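PDB 3F0Y: fiber protein from Human adenovirus 14, which forms the trimeric knob domain of the adenovirus fiber, the part that probably attaches the virus to receptors on the host cell. Local coordinates for residues 81-84 / 85-89; 112-115 / 116-119. All coordinates share one frame; numbering follows the deposited sequence.

Contact 1 (81-84 / 85-89); sequences FFDS and AGNLL
Ala-85 and Asp-83 meet in an Asx turn: the N of Ala-85 makes a weak hydrogen bond to Asp-83 OD1, 3.0 Å at an N-H...O angle of only 131°. Asp-83 CG lies between its own backbone N and carbonyl carbon (chi1 61°), which folds the carboxylate back over the turn. Gly-86 closes the type I turn through its N, 2.8 Å from Asp-83 O. With a positive phi of 83°, Gly-86 also forms a G1 bulge, so the chain returns antiparallel past strand 73-82. Asn-87 is held twice. Its N reaches Asp-83 OD1 from above the carboxylate plane (2.9 Å), while its O accepts from Asp-83 N. A water that donates to Asp-83 OD2 accepts from Asn-87 ND2, joining the two side chains, which point the same way. Leu-88 faces Phe-82 as a non-hydrogen-bonded pair, and its CD1 sits over one face of the phenyl ring in a CH-pi contact, 4.2 Å from the centroid and displaced toward the rim. Leu-89 N then gives a nearly straight bond to Phe-81 O (2.8 Å), and Ser-93 OG bonds both Phe-81 N and Leu-89 O. One carboxylate oxygen thus accepts two backbone N-H groups while the other takes water, a pattern that would favour an ionised Asp-83.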
loop_
_atom_site.group_PDB
_atom_site.type_symbol
_atom_site.label_atom_id
_atom_site.label_comp_id
_atom_site.label_asym_id
_atom_site.label_seq_id
_atom_site.Cartn_x
_atom_site.Cartn_y
_atom_site.Cartn_z
ATOM N N PHE A 81 -19.850 -5.943 -10.483
ATOM C CA PHE A 81 -20.246 -5.327 -11.742
ATOM C C PHE A 81 -21.026 -4.052 -11.463
ATOM O O PHE A 81 -21.881 -4.020 -10.577
ATOM C CB PHE A 81 -21.090 -6.300 -12.564
ATOM C CG PHE A 81 -20.378 -7.583 -12.890
ATOM C CD1 PHE A 81 -20.685 -8.757 -12.216
ATOM C CD2 PHE A 81 -19.382 -7.610 -13.852
ATOM C CE1 PHE A 81 -20.019 -9.939 -12.509
ATOM C CE2 PHE A 81 -18.714 -8.785 -14.153
ATOM C CZ PHE A 81 -19.033 -9.954 -13.480
ATOM N N PHE A 82 -20.719 -3.006 -12.226
ATOM C CA PHE A 82 -21.337 -1.697 -12.044
ATOM C C PHE A 82 -21.877 -1.184 -13.375
ATOM O O PHE A 82 -21.286 -1.424 -14.429
ATOM C CB PHE A 82 -20.319 -0.701 -11.486
ATOM C CG PHE A 82 -19.647 -1.158 -10.220
ATOM C CD1 PHE A 82 -18.529 -1.982 -10.271
ATOM C CD2 PHE A 82 -20.120 -0.751 -8.979
ATOM C CE1 PHE A 82 -17.902 -2.404 -9.103
ATOM C CE2 PHE A 82 -19.496 -1.168 -7.807
ATOM C CZ PHE A 82 -18.388 -1.996 -7.870
ATOM N N ASP A 83 -23.001 -0.473 -13.317
ATOM C CA ASP A 83 -23.598 0.116 -14.518
ATOM C C ASP A 83 -22.883 1.414 -14.902
ATOM O O ASP A 83 -21.950 1.841 -14.217
ATOM C CB ASP A 83 -25.112 0.332 -14.334
ATOM C CG ASP A 83 -25.450 1.286 -13.197
ATOM O OD1 ASP A 83 -24.620 2.152 -12.846
ATOM O OD2 ASP A 83 -26.571 1.170 -12.658
ATOM N N SER A 84 -23.332 2.039 -15.991
ATOM C CA SER A 84 -22.707 3.257 -16.518
ATOM C C SER A 84 -22.695 4.442 -15.542
ATOM O O SER A 84 -21.913 5.375 -15.719
ATOM C CB SER A 84 -23.391 3.678 -17.824
ATOM O OG SER A 84 -24.762 3.965 -17.611
ATOM N N ALA A 85 -23.558 4.402 -14.528
ATOM C CA ALA A 85 -23.588 5.425 -13.479
ATOM C C ALA A 85 -22.704 5.076 -12.273
ATOM O O ALA A 85 -22.652 5.837 -11.304
ATOM C CB ALA A 85 -25.025 5.661 -13.023
ATOM N N GLY A 86 -22.018 3.934 -12.328
ATOM C CA GLY A 86 -21.153 3.491 -11.234
ATOM C C GLY A 86 -21.881 2.782 -10.102
ATOM O O GLY A 86 -21.307 2.560 -9.034
ATOM N N ASN A 87 -23.140 2.415 -10.335
ATOM C CA ASN A 87 -23.945 1.731 -9.329
ATOM C C ASN A 87 -23.833 0.217 -9.465
ATOM O O ASN A 87 -23.887 -0.323 -10.574
ATOM C CB ASN A 87 -25.410 2.161 -9.433
ATOM C CG ASN A 87 -25.624 3.603 -9.016
ATOM O OD1 ASN A 87 -25.098 4.049 -7.995
ATOM N ND2 ASN A 87 -26.404 4.339 -9.800
ATOM N N LEU A 88 -23.687 -0.458 -8.327
ATOM C CA LEU A 88 -23.511 -1.907 -8.286
ATOM C C LEU A 88 -24.727 -2.637 -8.853
ATOM O O LEU A 88 -25.865 -2.328 -8.496
ATOM C CB LEU A 88 -23.264 -2.361 -6.843
ATOM C CG LEU A 88 -23.017 -3.853 -6.599
ATOM C CD1 LEU A 88 -21.717 -4.297 -7.249
ATOM C CD2 LEU A 88 -23.005 -4.149 -5.108
ATOM N N LEU A 89 -24.471 -3.595 -9.740
ATOM C CA LEU A 89 -25.508 -4.480 -10.267
ATOM C C LEU A 89 -25.527 -5.745 -9.413
ATOM O O LEU A 89 -24.763 -6.680 -9.656
ATOM C CB LEU A 89 -25.236 -4.810 -11.737
ATOM C CG LEU A 89 -25.330 -3.621 -12.700
ATOM C CD1 LEU A 89 -24.684 -3.940 -14.042
ATOM C CD2 LEU A 89 -26.781 -3.192 -12.890
HETATM O O HOH W 1 -27.365 -0.561 -10.497
HETATM O O HOH W 2 -27.650 3.611 -12.130
#

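Contact 2 (112-115 / 116-119); sequences ITNA and KSFM
A short 3-10 turn, in the loop between strands 106-107 and 137-145 of the knob, brings Phe-118 back onto Ala-115 and Ser-117 onto Asn-114. Its clearest bond across the contact runs from Phe-118 N to Ala-115 O, 3.1 Å with an N-H...O angle of 159°. The donor stands well above the carbonyl plane, consistent with the tight i to i+3 spacing of a 3-10 turn. One step earlier, Ser-117 N makes only a weak bond to Asn-114 O at 3.3 Å; one step later, Met-119 N repeats the spacing with Lys-116 O.

Asn-114 enters the turn in a left-handed backbone conformation, both torsions positive, and its carbonyl becomes a shared acceptor. Ser-117 OG lies 2.7 Å from Asn-114 O, close enough for a hydrogen bond, although Asp-208 OD2 competes for the same hydroxyl proton. Lys-47 NZ bonds both Ser-117 OG and Asn-114 O, so a positive charge from strand 39-48 braces this polar corner and would polarise the carbonyl further. Lys-116 turns its end away from the 112-115 side: its chain bends at chi3 and chi4, and NZ bonds to Asp-207 O in the C-terminal tail.

With CG anti to its own carbonyl carbon (chi1 -73°), Phe-118 brings its ring alongside the start of the turn, edge toward the Ala-115 carbonyl. Leu-17 and Leu-45 pack on this ring. Ala-115 CA lies in the ring plane at its edge, and Ala-115 O also sits near that edge. Asn-114 O approaches the same ring obliquely, 3.4 Å from Phe-118 CD1.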
loop_
_atom_site.group_PDB
_atom_site.type_symbol
_atom_site.label_atom_id
_atom_site.label_comp_id
_atom_site.label_asym_id
_atom_site.label_seq_id
_atom_site.Cartn_x
_atom_site.Cartn_y
_atom_site.Cartn_z
ATOM N N ILE A 112 -25.939 8.690 -4.034
ATOM C CA ILE A 112 -24.481 8.625 -4.107
ATOM C C ILE A 112 -23.950 9.743 -4.999
ATOM O O ILE A 112 -24.313 9.841 -6.172
ATOM C CB ILE A 112 -24.010 7.256 -4.642
ATOM C CG1 ILE A 112 -24.427 6.142 -3.677
ATOM C CG2 ILE A 112 -22.495 7.243 -4.835
ATOM C CD1 ILE A 112 -24.284 4.752 -4.248
ATOM N N THR A 113 -23.105 10.595 -4.423
ATOM C CA THR A 113 -22.441 11.664 -5.157
ATOM C C THR A 113 -21.261 11.123 -5.961
ATOM O O THR A 113 -20.364 10.488 -5.402
ATOM C CB THR A 113 -21.912 12.750 -4.200
ATOM O OG1 THR A 113 -22.975 13.213 -3.358
ATOM C CG2 THR A 113 -21.335 13.921 -4.980
ATOM N N ASN A 114 -21.272 11.382 -7.267
ATOM C CA ASN A 114 -20.155 11.049 -8.152
ATOM C C ASN A 114 -19.711 9.587 -8.026
ATOM O O ASN A 114 -18.529 9.297 -7.833
ATOM C CB ASN A 114 -18.979 11.998 -7.884
ATOM C CG ASN A 114 -19.303 13.444 -8.216
ATOM O OD1 ASN A 114 -20.080 13.730 -9.130
ATOM N ND2 ASN A 114 -18.693 14.369 -7.481
ATOM N N ALA A 115 -20.673 8.676 -8.137
ATOM C CA ALA A 115 -20.406 7.240 -8.031
ATOM C C ALA A 115 -19.469 6.760 -9.137
ATOM O O ALA A 115 -18.615 5.903 -8.907
ATOM C CB ALA A 115 -21.709 6.455 -8.075
ATOM N N LYS A 116 -19.629 7.330 -10.329
ATOM C CA LYS A 116 -18.843 6.934 -11.495
ATOM C C LYS A 116 -17.340 7.155 -11.303
ATOM O O LYS A 116 -16.529 6.403 -11.840
ATOM C CB LYS A 116 -19.327 7.686 -12.738
ATOM C CG LYS A 116 -18.938 7.023 -14.044
ATOM C CD LYS A 116 -19.699 7.608 -15.226
ATOM C CE LYS A 116 -18.998 8.812 -15.805
ATOM N NZ LYS A 116 -17.809 8.421 -16.611
ATOM N N SER A 117 -16.972 8.174 -10.529
ATOM C CA SER A 117 -15.560 8.481 -10.293
ATOM C C SER A 117 -14.897 7.598 -9.226
ATOM O O SER A 117 -13.731 7.801 -8.902
ATOM C CB SER A 117 -15.384 9.960 -9.946
ATOM O OG SER A 117 -16.283 10.359 -8.933
ATOM N N PHE A 118 -15.633 6.633 -8.680
ATOM C CA PHE A 118 -15.034 5.565 -7.875
ATOM C C PHE A 118 -14.621 4.380 -8.750
ATOM O O PHE A 118 -13.915 3.486 -8.289
ATOM C CB PHE A 118 -16.010 5.071 -6.803
ATOM C CG PHE A 118 -16.195 6.026 -5.663
ATOM C CD1 PHE A 118 -17.239 6.943 -5.667
ATOM C CD2 PHE A 118 -15.334 6.000 -4.577
ATOM C CE1 PHE A 118 -17.414 7.824 -4.605
ATOM C CE2 PHE A 118 -15.502 6.874 -3.516
ATOM C CZ PHE A 118 -16.542 7.787 -3.528
ATOM N N MET A 119 -15.065 4.375 -10.005
ATOM C CA MET A 119 -14.887 3.225 -10.886
ATOM C C MET A 119 -13.481 3.141 -11.462
ATOM O O MET A 119 -12.804 4.159 -11.600
ATOM C CB MET A 119 -15.881 3.293 -12.045
ATOM C CG MET A 119 -17.339 3.240 -11.627
ATOM S SD MET A 119 -17.755 1.666 -10.864
ATOM C CE MET A 119 -17.572 2.059 -9.129
#

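Following the chain, contact 1 closes the tight reversal that ends strand 73-82, an outermost strand paired with 171-180. Contact 2 opens only later, after strands 102-103 and 106-107, and closes its own short turn; the two are in series and neither nest nor cross. In space they adjoin, with centres about 9 Å apart. Met-119 SD packs 3.5 Å from Phe-82 CG, and Ala-115 CB lies 3.4 Å from Ala-85 O. Both Phe-82 and Met-119 touch Tyr-171, while Phe-118 packs on strand 39-48. The 112-119 turn therefore bridges the edge of one four-stranded sheet, the other sheet and the C-terminal tail.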